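Local coordinates for putative yopH targeting protein (Yersinia pestis, PDB 4GF3), which probably acts as a type III secretion chaperone that binds the effector YopH and targets it for export, at residues A[55-60]-A[85-90]; A[36-41]-A[48-53]; A[2-7]-A[95-100]. One frame throughout, in Å; residues are numbered along the deposited sequence.

Contact 1 (A[55-60]-A[85-90])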
loop_
_atom_site.group_PDB
_atom_site.type_symbol
_atom_site.label_atom_id
_atom_site.label_comp_id
_atom_site.label_asym_id
_atom_site.label_seq_id
_atom_site.Cartn_x
_atom_site.Cartn_y
_atom_site.Cartn_z
ATOM N N GLY A 55 -3.648 -12.761 -2.885
ATOM C CA GLY A 55 -4.299 -14.080 -3.051
ATOM C C GLY A 55 -3.983 -15.059 -1.943
ATOM O O GLY A 55 -3.170 -14.780 -1.037
ATOM N N ILE A 56 -4.669 -16.182 -1.972
ATOM C CA ILE A 56 -4.477 -17.238 -0.985
ATOM C C ILE A 56 -3.062 -17.837 -1.088
ATOM O O ILE A 56 -2.490 -17.911 -2.177
ATOM C CB ILE A 56 -5.566 -18.325 -1.097
ATOM C CG1 ILE A 56 -5.526 -19.191 0.162
ATOM C CG2 ILE A 56 -5.401 -19.162 -2.369
ATOM C CD1 ILE A 56 -6.720 -20.069 0.385
ATOM N N LEU A 57 -2.479 -18.272 0.037
ATOM C CA LEU A 57 -1.173 -18.897 -0.060
ATOM C C LEU A 57 -1.193 -20.122 -0.924
ATOM O O LEU A 57 -2.111 -20.924 -0.853
ATOM C CB LEU A 57 -0.566 -19.216 1.309
ATOM C CG LEU A 57 -1.013 -20.420 2.081
ATOM C CD1 LEU A 57 -0.195 -21.666 1.735
ATOM C CD2 LEU A 57 -0.921 -20.121 3.563
ATOM N N THR A 58 -0.149 -20.309 -1.712
ATOM C CA THR A 58 -0.094 -21.422 -2.672
ATOM C C THR A 58 0.433 -22.706 -2.030
ATOM O O THR A 58 0.071 -23.789 -2.428
ATOM C CB THR A 58 0.847 -21.091 -3.842
ATOM O OG1 THR A 58 2.201 -21.014 -3.349
ATOM C CG2 THR A 58 0.457 -19.786 -4.495
ATOM N N GLY A 59 1.318 -22.582 -1.044
ATOM C CA GLY A 59 1.886 -23.771 -0.430
ATOM C C GLY A 59 2.937 -23.437 0.600
ATOM O O GLY A 59 3.298 -22.283 0.748
ATOM N N GLN A 60 3.425 -24.481 1.283
ATOM C CA GLN A 60 4.446 -24.356 2.355
ATOM C C GLN A 60 5.739 -23.672 1.872
ATOM O O GLN A 60 6.363 -22.886 2.612
ATOM C CB GLN A 60 4.782 -25.755 2.906
ATOM C CG GLN A 60 5.485 -25.708 4.245
ATOM C CD GLN A 60 6.082 -27.035 4.685
ATOM O OE1 GLN A 60 6.426 -27.871 3.871
ATOM N NE2 GLN A 60 6.241 -27.199 6.003
ATOM N N LYS A 85 -6.503 -14.416 8.332
ATOM C CA LYS A 85 -7.067 -15.596 8.994
ATOM C C LYS A 85 -7.513 -16.667 8.006
ATOM O O LYS A 85 -7.832 -17.822 8.394
ATOM C CB LYS A 85 -8.258 -15.197 9.851
ATOM C CG LYS A 85 -9.410 -14.645 9.057
ATOM C CD LYS A 85 -10.673 -14.611 9.909
ATOM C CE LYS A 85 -11.532 -13.425 9.487
ATOM N NZ LYS A 85 -12.416 -13.008 10.610
ATOM N N ASP A 86 -7.562 -16.258 6.736
ATOM C CA ASP A 86 -7.956 -17.138 5.678
ATOM C C ASP A 86 -6.810 -17.537 4.735
ATOM O O ASP A 86 -7.030 -18.058 3.657
ATOM C CB ASP A 86 -9.128 -16.488 4.990
ATOM C CG ASP A 86 -10.362 -16.449 5.931
ATOM O OD1 ASP A 86 -10.585 -17.476 6.642
ATOM O OD2 ASP A 86 -11.061 -15.398 5.974
ATOM N N ASP A 87 -5.597 -17.330 5.207
ATOM C CA ASP A 87 -4.396 -17.738 4.512
ATOM C C ASP A 87 -4.181 -16.861 3.240
ATOM O O ASP A 87 -3.428 -17.267 2.351
ATOM C CB ASP A 87 -4.424 -19.234 4.157
ATOM C CG ASP A 87 -4.491 -20.148 5.401
ATOM O OD1 ASP A 87 -4.294 -19.660 6.542
ATOM O OD2 ASP A 87 -4.693 -21.352 5.234
ATOM N N HIS A 88 -4.848 -15.712 3.165
ATOM C CA HIS A 88 -4.466 -14.700 2.165
ATOM C C HIS A 88 -3.309 -13.885 2.640
ATOM O O HIS A 88 -3.215 -13.451 3.809
ATOM C CB HIS A 88 -5.584 -13.748 1.770
ATOM C CG HIS A 88 -6.616 -14.381 0.900
ATOM N ND1 HIS A 88 -7.047 -13.828 -0.288
ATOM C CD2 HIS A 88 -7.289 -15.537 1.049
ATOM C CE1 HIS A 88 -7.977 -14.604 -0.812
ATOM N NE2 HIS A 88 -8.123 -15.666 -0.032
ATOM N N TRP A 89 -2.450 -13.608 1.682
ATOM C CA TRP A 89 -1.345 -12.719 1.901
ATOM C C TRP A 89 -1.844 -11.299 2.101
ATOM O O TRP A 89 -2.728 -10.817 1.379
ATOM C CB TRP A 89 -0.385 -12.761 0.732
ATOM C CG TRP A 89 0.361 -14.056 0.664
ATOM C CD1 TRP A 89 0.275 -15.052 -0.296
ATOM C CD2 TRP A 89 1.371 -14.469 1.578
ATOM N NE1 TRP A 89 1.175 -16.045 -0.020
ATOM C CE2 TRP A 89 1.864 -15.711 1.120
ATOM C CE3 TRP A 89 1.920 -13.895 2.711
ATOM C CZ2 TRP A 89 2.869 -16.414 1.806
ATOM C CZ3 TRP A 89 2.915 -14.611 3.406
ATOM C CH2 TRP A 89 3.385 -15.833 2.921
ATOM N N LEU A 90 -1.257 -10.655 3.087
ATOM C CA LEU A 90 -1.480 -9.241 3.342
ATOM C C LEU A 90 -0.105 -8.581 3.230
ATOM O O LEU A 90 0.777 -8.805 4.078
ATOM C CB LEU A 90 -2.049 -9.047 4.741
ATOM C CG LEU A 90 -2.734 -7.690 5.041
ATOM C CD1 LEU A 90 -3.532 -7.820 6.323
ATOM C CD2 LEU A 90 -1.762 -6.522 5.131
#
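L57 grips D87 twice, once through the backbone and once through its side chain. L57 N donates to D87 O at 2.7 Å. With CG set between the backbone N and the carbonyl carbon (chi1 79°), the branch CD2 swings across to rest 3.7 Å from D87 CB, the two side chains meeting at a slant. The start of the same leucine faces another partner: L57 CB lies 3.9 Å from W89 NE1, an indole nitrogen that is itself hydrogen-bonded to Q62 OE1. G55, lacking a side chain, takes part through its carbonyl. G55 O receives W89 N at 3.0 Å along an almost straight N-H...O path (170°), and the H88 CA hydrogen points at this oxygen too, with H88 CA 3.5 Å from G55 O.

These two backbone bonds flank the non-hydrogen-bonded antiparallel pair of I56 and H88, whose CA atoms are 4.0 Å apart. Here, in this CesT-family chaperone, strand 47-56 runs out beside the start of strand 88-96, two inner neighbours of the five-stranded antiparallel sheet. The side chains of the pair diverge, yet I56 CB still stands over the face of the imidazole, 4.2 Å from the centroid of the H88 ring, as a CH-pi contact. H88 ND1 bonds to A54 O, which fixes how the ring is turned beneath I56. Beyond the sheet, L57 packs on L63 of helix 60-68 and W89 on I66, tying the helix to this end of the two strands.

Contact 2 (A[36-41]-A[48-53])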
loop_
_atom_site.group_PDB
_atom_site.type_symbol
_atom_site.label_atom_id
_atom_site.label_comp_id
_atom_site.label_asym_id
_atom_site.label_seq_id
_atom_site.Cartn_x
_atom_site.Cartn_y
_atom_site.Cartn_z
ATOM N N TRP A 36 -7.321 -4.820 -7.687
ATOM C CA TRP A 36 -6.518 -4.725 -6.526
ATOM C C TRP A 36 -6.734 -3.365 -5.848
ATOM O O TRP A 36 -6.893 -2.331 -6.496
ATOM C CB TRP A 36 -5.023 -4.753 -6.839
ATOM C CG TRP A 36 -4.423 -5.953 -7.526
ATOM C CD1 TRP A 36 -3.665 -5.912 -8.674
ATOM C CD2 TRP A 36 -4.372 -7.307 -7.064
ATOM N NE1 TRP A 36 -3.189 -7.160 -8.970
ATOM C CE2 TRP A 36 -3.614 -8.039 -8.012
ATOM C CE3 TRP A 36 -4.928 -7.981 -5.986
ATOM C CZ2 TRP A 36 -3.388 -9.411 -7.905
ATOM C CZ3 TRP A 36 -4.719 -9.342 -5.884
ATOM C CH2 TRP A 36 -3.962 -10.049 -6.853
ATOM N N VAL A 37 -6.571 -3.356 -4.543
ATOM C CA VAL A 37 -6.718 -2.117 -3.781
ATOM C C VAL A 37 -5.564 -1.952 -2.822
ATOM O O VAL A 37 -5.308 -2.804 -1.971
ATOM C CB VAL A 37 -8.095 -2.091 -3.018
ATOM C CG1 VAL A 37 -8.204 -0.817 -2.230
ATOM C CG2 VAL A 37 -9.246 -2.199 -3.973
ATOM N N VAL A 38 -4.847 -0.825 -2.944
ATOM C CA VAL A 38 -3.827 -0.477 -2.043
ATOM C C VAL A 38 -4.439 0.570 -1.142
ATOM O O VAL A 38 -4.921 1.607 -1.566
ATOM C CB VAL A 38 -2.567 0.090 -2.742
ATOM C CG1 VAL A 38 -1.632 0.703 -1.746
ATOM C CG2 VAL A 38 -1.769 -1.016 -3.460
ATOM N N HIS A 39 -4.375 0.279 0.137
ATOM C CA HIS A 39 -4.894 1.153 1.201
ATOM C C HIS A 39 -3.773 1.950 1.835
ATOM O O HIS A 39 -2.637 1.474 2.002
ATOM C CB HIS A 39 -5.532 0.290 2.283
ATOM C CG HIS A 39 -6.697 -0.494 1.803
ATOM N ND1 HIS A 39 -7.951 0.057 1.664
ATOM C CD2 HIS A 39 -6.797 -1.781 1.381
ATOM C CE1 HIS A 39 -8.772 -0.864 1.209
ATOM N NE2 HIS A 39 -8.083 -1.973 1.011
ATOM N N LEU A 40 -4.090 3.186 2.178
ATOM C CA LEU A 40 -3.177 4.126 2.826
ATOM C C LEU A 40 -3.807 4.636 4.126
ATOM O O LEU A 40 -4.928 5.024 4.124
ATOM C CB LEU A 40 -2.937 5.340 1.970
ATOM C CG LEU A 40 -2.504 4.956 0.596
ATOM C CD1 LEU A 40 -3.080 5.940 -0.427
ATOM C CD2 LEU A 40 -1.017 4.821 0.694
ATOM N N ALA A 41 -3.047 4.667 5.211
ATOM C CA ALA A 41 -3.534 5.209 6.479
ATOM C C ALA A 41 -2.395 5.663 7.388
ATOM O O ALA A 41 -1.344 5.045 7.394
ATOM C CB ALA A 41 -4.331 4.161 7.194
ATOM N N LEU A 48 2.987 6.168 8.385
ATOM C CA LEU A 48 1.843 5.644 7.681
ATOM C C LEU A 48 2.114 4.255 7.169
ATOM O O LEU A 48 3.246 3.768 7.160
ATOM C CB LEU A 48 1.384 6.538 6.521
ATOM C CG LEU A 48 2.246 6.416 5.208
ATOM C CD1 LEU A 48 1.415 6.791 3.982
ATOM C CD2 LEU A 48 3.510 7.249 5.265
ATOM N N VAL A 49 1.045 3.613 6.749
ATOM C CA VAL A 49 1.166 2.336 6.040
ATOM C C VAL A 49 0.458 2.359 4.730
ATOM O O VAL A 49 -0.535 3.087 4.536
ATOM C CB VAL A 49 0.604 1.144 6.817
ATOM C CG1 VAL A 49 1.450 0.858 8.058
ATOM C CG2 VAL A 49 -0.875 1.408 7.181
ATOM N N ALA A 50 0.987 1.542 3.820
ATOM C CA ALA A 50 0.380 1.219 2.563
ATOM C C ALA A 50 0.283 -0.295 2.515
ATOM O O ALA A 50 1.229 -1.037 2.883
ATOM C CB ALA A 50 1.218 1.735 1.420
ATOM N N PHE A 51 -0.887 -0.782 2.188
ATOM C CA PHE A 51 -1.118 -2.248 2.280
ATOM C C PHE A 51 -2.216 -2.737 1.367
ATOM O O PHE A 51 -3.122 -1.958 0.981
ATOM C CB PHE A 51 -1.371 -2.700 3.750
ATOM C CG PHE A 51 -2.668 -2.249 4.326
ATOM C CD1 PHE A 51 -3.813 -3.076 4.262
ATOM C CD2 PHE A 51 -2.776 -1.011 4.929
ATOM C CE1 PHE A 51 -5.004 -2.665 4.790
ATOM C CE2 PHE A 51 -3.967 -0.625 5.508
ATOM C CZ PHE A 51 -5.078 -1.451 5.442
ATOM N N MET A 52 -2.155 -4.030 1.046
ATOM C CA MET A 52 -3.139 -4.671 0.173
ATOM C C MET A 52 -3.337 -6.143 0.566
ATOM O O MET A 52 -2.389 -6.834 1.047
ATOM C CB MET A 52 -2.742 -4.530 -1.297
ATOM C CG MET A 52 -1.520 -5.268 -1.751
ATOM S SD MET A 52 -1.365 -5.167 -3.530
ATOM C CE MET A 52 -2.599 -6.320 -4.119
ATOM N N ARG A 53 -4.554 -6.621 0.359
ATOM C CA ARG A 53 -4.829 -8.049 0.424
ATOM C C ARG A 53 -4.556 -8.625 -0.958
ATOM O O ARG A 53 -5.073 -8.153 -1.985
ATOM C CB ARG A 53 -6.263 -8.344 0.879
ATOM C CG ARG A 53 -6.626 -9.847 1.081
ATOM C CD ARG A 53 -7.895 -9.969 1.935
ATOM N NE ARG A 53 -8.406 -11.341 2.169
ATOM C CZ ARG A 53 -9.274 -11.970 1.379
ATOM N NH1 ARG A 53 -9.692 -11.393 0.255
ATOM N NH2 ARG A 53 -9.710 -13.206 1.682
HETATM O O HOH W 1 -6.501 -4.831 -0.636
HETATM O O HOH W 2 -6.534 -6.094 -3.105
#
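Strands 36-41 and 48-53 run antiparallel, their axes approaching to 4.5 Å at 155°, with H39-F51 and A41-V49 as hydrogen-bonded pairs on either side of the non-hydrogen-bonded pair L40-A50. They are the two arms of a beta hairpin in the middle of the sheet. Each hydrogen-bonded pair is joined by two backbone bonds, the shortest being H39 N to F51 O at 2.7 Å.

One face carries H39 and F51. The phenyl group takes the torsion that folds it back over the neighbouring strand (chi1 70°), and H39 CB sits above its face, 3.7 Å from the centroid of the F51 ring, in a CH-pi contact. The two rings are close to parallel but slid so far apart that they scarcely overlap; the imidazole lies off to one side, with F51 O at its edge, and H39 NE2 hydrogen-bonds to an acidic side chain on the chain of another protein.

L40 and A50 point to the other face; A50 meets V108 of helix 102-118, and V38 and M52 meet its L112, while L40 lies on I20. L40 CD2 touches A50 CB at 3.9 Å. M52 is bent at its third torsion (-76°), which carries its methyl to the indole: M52 CE lies 3.4 Å from W36 CE3, and M52 SD is 5.4 Å from the centroid of the five-membered ring of W36, a Met-aromatic contact. Next to it two waters bridge V37 and R53; one donates to V37 O at 2.7 Å and accepts from R53 N at 2.8 Å.

Contact 3 (A[2-7]-A[95-100])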
loop_
_atom_site.group_PDB
_atom_site.type_symbol
_atom_site.label_atom_id
_atom_site.label_comp_id
_atom_site.label_asym_id
_atom_site.label_seq_id
_atom_site.Cartn_x
_atom_site.Cartn_y
_atom_site.Cartn_z
ATOM N N ARG A 2 6.503 18.103 6.290
ATOM C CA ARG A 2 5.436 17.477 5.472
ATOM C C ARG A 2 4.307 17.100 6.410
ATOM O O ARG A 2 4.571 16.711 7.523
ATOM C CB ARG A 2 5.958 16.202 4.814
ATOM C CG ARG A 2 5.010 15.652 3.791
ATOM C CD ARG A 2 5.634 14.490 3.058
ATOM N NE ARG A 2 6.427 14.873 1.882
ATOM C CZ ARG A 2 7.700 14.514 1.691
ATOM N NH1 ARG A 2 8.307 13.745 2.629
ATOM N NH2 ARG A 2 8.366 14.874 0.565
ATOM N N THR A 3 3.060 17.150 5.956
ATOM C CA THR A 3 1.976 16.491 6.700
ATOM C C THR A 3 1.456 15.263 5.959
ATOM O O THR A 3 1.712 15.079 4.778
ATOM C CB THR A 3 0.835 17.455 6.898
ATOM O OG1 THR A 3 0.314 17.731 5.616
ATOM C CG2 THR A 3 1.330 18.708 7.528
ATOM N N TYR A 4 0.730 14.396 6.658
ATOM C CA TYR A 4 0.065 13.272 6.020
ATOM C C TYR A 4 -0.737 13.701 4.781
ATOM O O TYR A 4 -0.612 13.080 3.717
ATOM C CB TYR A 4 -0.884 12.548 7.005
ATOM C CG TYR A 4 -1.558 11.348 6.395
ATOM C CD1 TYR A 4 -0.847 10.166 6.122
ATOM C CD2 TYR A 4 -2.900 11.372 6.081
ATOM C CE1 TYR A 4 -1.456 9.066 5.559
ATOM C CE2 TYR A 4 -3.537 10.258 5.547
ATOM C CZ TYR A 4 -2.814 9.116 5.273
ATOM O OH TYR A 4 -3.476 8.029 4.724
ATOM N N SER A 5 -1.572 14.720 4.926
ATOM C CA SER A 5 -2.395 15.177 3.834
ATOM C C SER A 5 -1.570 15.776 2.683
ATOM O O SER A 5 -1.893 15.549 1.533
ATOM C CB SER A 5 -3.431 16.169 4.337
ATOM O OG SER A 5 -4.322 15.474 5.198
ATOM N N SER A 6 -0.452 16.446 2.975
ATOM C CA SER A 6 0.340 17.008 1.888
ATOM C C SER A 6 1.072 15.870 1.197
ATOM O O SER A 6 1.268 15.911 -0.003
ATOM C CB SER A 6 1.289 18.102 2.392
ATOM O OG SER A 6 2.342 17.514 3.127
ATOM N N LEU A 7 1.422 14.834 1.953
ATOM C CA LEU A 7 2.078 13.671 1.373
ATOM C C LEU A 7 1.111 12.997 0.396
ATOM O O LEU A 7 1.509 12.618 -0.701
ATOM C CB LEU A 7 2.532 12.652 2.435
ATOM C CG LEU A 7 3.082 11.351 1.870
ATOM C CD1 LEU A 7 4.210 11.555 0.880
ATOM C CD2 LEU A 7 3.505 10.431 3.018
ATOM N N LEU A 95 6.127 3.382 6.736
ATOM C CA LEU A 95 6.958 4.501 6.346
ATOM C C LEU A 95 6.765 5.720 7.274
ATOM O O LEU A 95 5.686 6.030 7.746
ATOM C CB LEU A 95 6.597 4.952 4.922
ATOM C CG LEU A 95 6.693 3.871 3.826
ATOM C CD1 LEU A 95 5.311 3.506 3.305
ATOM C CD2 LEU A 95 7.651 4.313 2.725
ATOM N N ASN A 96 7.826 6.482 7.393
ATOM C CA ASN A 96 7.822 7.709 8.045
ATOM C C ASN A 96 7.263 8.783 7.138
ATOM O O ASN A 96 7.765 9.014 6.030
ATOM C CB ASN A 96 9.260 8.051 8.464
ATOM C CG ASN A 96 9.353 9.318 9.195
ATOM O OD1 ASN A 96 9.403 10.395 8.597
ATOM N ND2 ASN A 96 9.482 9.215 10.564
ATOM N N ILE A 97 6.265 9.501 7.654
ATOM C CA ILE A 97 5.538 10.529 6.874
ATOM C C ILE A 97 6.490 11.604 6.391
ATOM O O ILE A 97 6.443 12.039 5.233
ATOM C CB ILE A 97 4.405 11.154 7.710
ATOM C CG1 ILE A 97 3.276 10.124 7.923
ATOM C CG2 ILE A 97 3.816 12.422 7.042
ATOM C CD1 ILE A 97 2.367 10.451 9.068
ATOM N N ASN A 98 7.321 12.097 7.284
ATOM C CA ASN A 98 8.239 13.135 6.880
ATOM C C ASN A 98 9.416 12.645 5.984
ATOM O O ASN A 98 9.964 13.430 5.223
ATOM C CB ASN A 98 8.776 13.888 8.096
ATOM C CG ASN A 98 9.578 15.134 7.702
ATOM O OD1 ASN A 98 10.820 15.084 7.545
ATOM N ND2 ASN A 98 8.879 16.249 7.507
ATOM N N ASP A 99 9.816 11.401 6.066
ATOM C CA ASP A 99 11.012 10.964 5.348
ATOM C C ASP A 99 10.633 10.462 3.916
ATOM O O ASP A 99 11.529 10.161 3.124
ATOM C CB ASP A 99 11.729 9.791 6.043
ATOM C CG ASP A 99 12.306 10.146 7.433
ATOM O OD1 ASP A 99 12.470 11.379 7.721
ATOM O OD2 ASP A 99 12.495 9.119 8.196
ATOM N N THR A 100 9.328 10.277 3.619
ATOM C CA THR A 100 8.970 9.550 2.390
ATOM C C THR A 100 8.647 10.619 1.345
ATOM O O THR A 100 8.706 11.745 1.652
ATOM C CB THR A 100 7.879 8.451 2.684
ATOM O OG1 THR A 100 7.699 7.571 1.533
ATOM C CG2 THR A 100 6.575 9.057 2.973
HETATM O O HOH W 3 10.622 14.790 2.999
#
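I97 and L7 form the tight side of this contact, between the start of helix 4-15 and the turn that follows strand 88-96. The branch CG2 of I97 presses against the backbone, 3.7 Å from Y4 N, while I97 CD1 reaches the Y4 ring at CD1 more loosely. L7 CG stands anti to the backbone N (chi1 174°), which sends CD2 across to the methyl of T100; the side chains cross at about a right angle, and L7 CD2 to T100 CG2, at 3.4 Å, is closer than carbons usually come. L48 and L105 extend this apolar patch, and the hydroxyls at its margin are satisfied elsewhere, Y4 OH by G26 O and T100 OG1 by Q104 OE1.

R2 makes up the exposed side. Its aliphatic chain lies along the turn, with R2 CD 3.4 Å from I97 O, and its NE is drawn into a salt bridge with E10. The placement of NH1 is doubtful, since it runs too close to T100 O. A water donates to N98 O at 2.7 Å; its weak link to R2 NH1 is as doubtful as that atom's placement.

At the helix start, with the T3 side chain directed away from the turn 97-100, S6 N donates to T3 OG1 at 3.0 Å and T3 N donates back to S6 OG at 2.9 Å, the reciprocal pair of a capping box, with T3 as the N-cap of helix 4-15.

From the N terminus, the chain opens contact 3 at residues 2-7 and closes it only at 95-100, bringing the start of the first helix against the turn just after strand 88-96. Contacts 2 and 1 are both nested inside that long loop and follow one another in series: contact 2 closes the short hairpin 36-53, then contact 1 opens at 55 on the same strand and closes at 85-90. Strand 47-56 is therefore common to contacts 1 and 2, which touch where R53 packs on H88. Contact 2 meets contact 3 through a probable hydrogen bond from L48 N to L95 O. Contacts 1 and 3, centres about 31 Å apart, lie on opposite sides of the chain's centre.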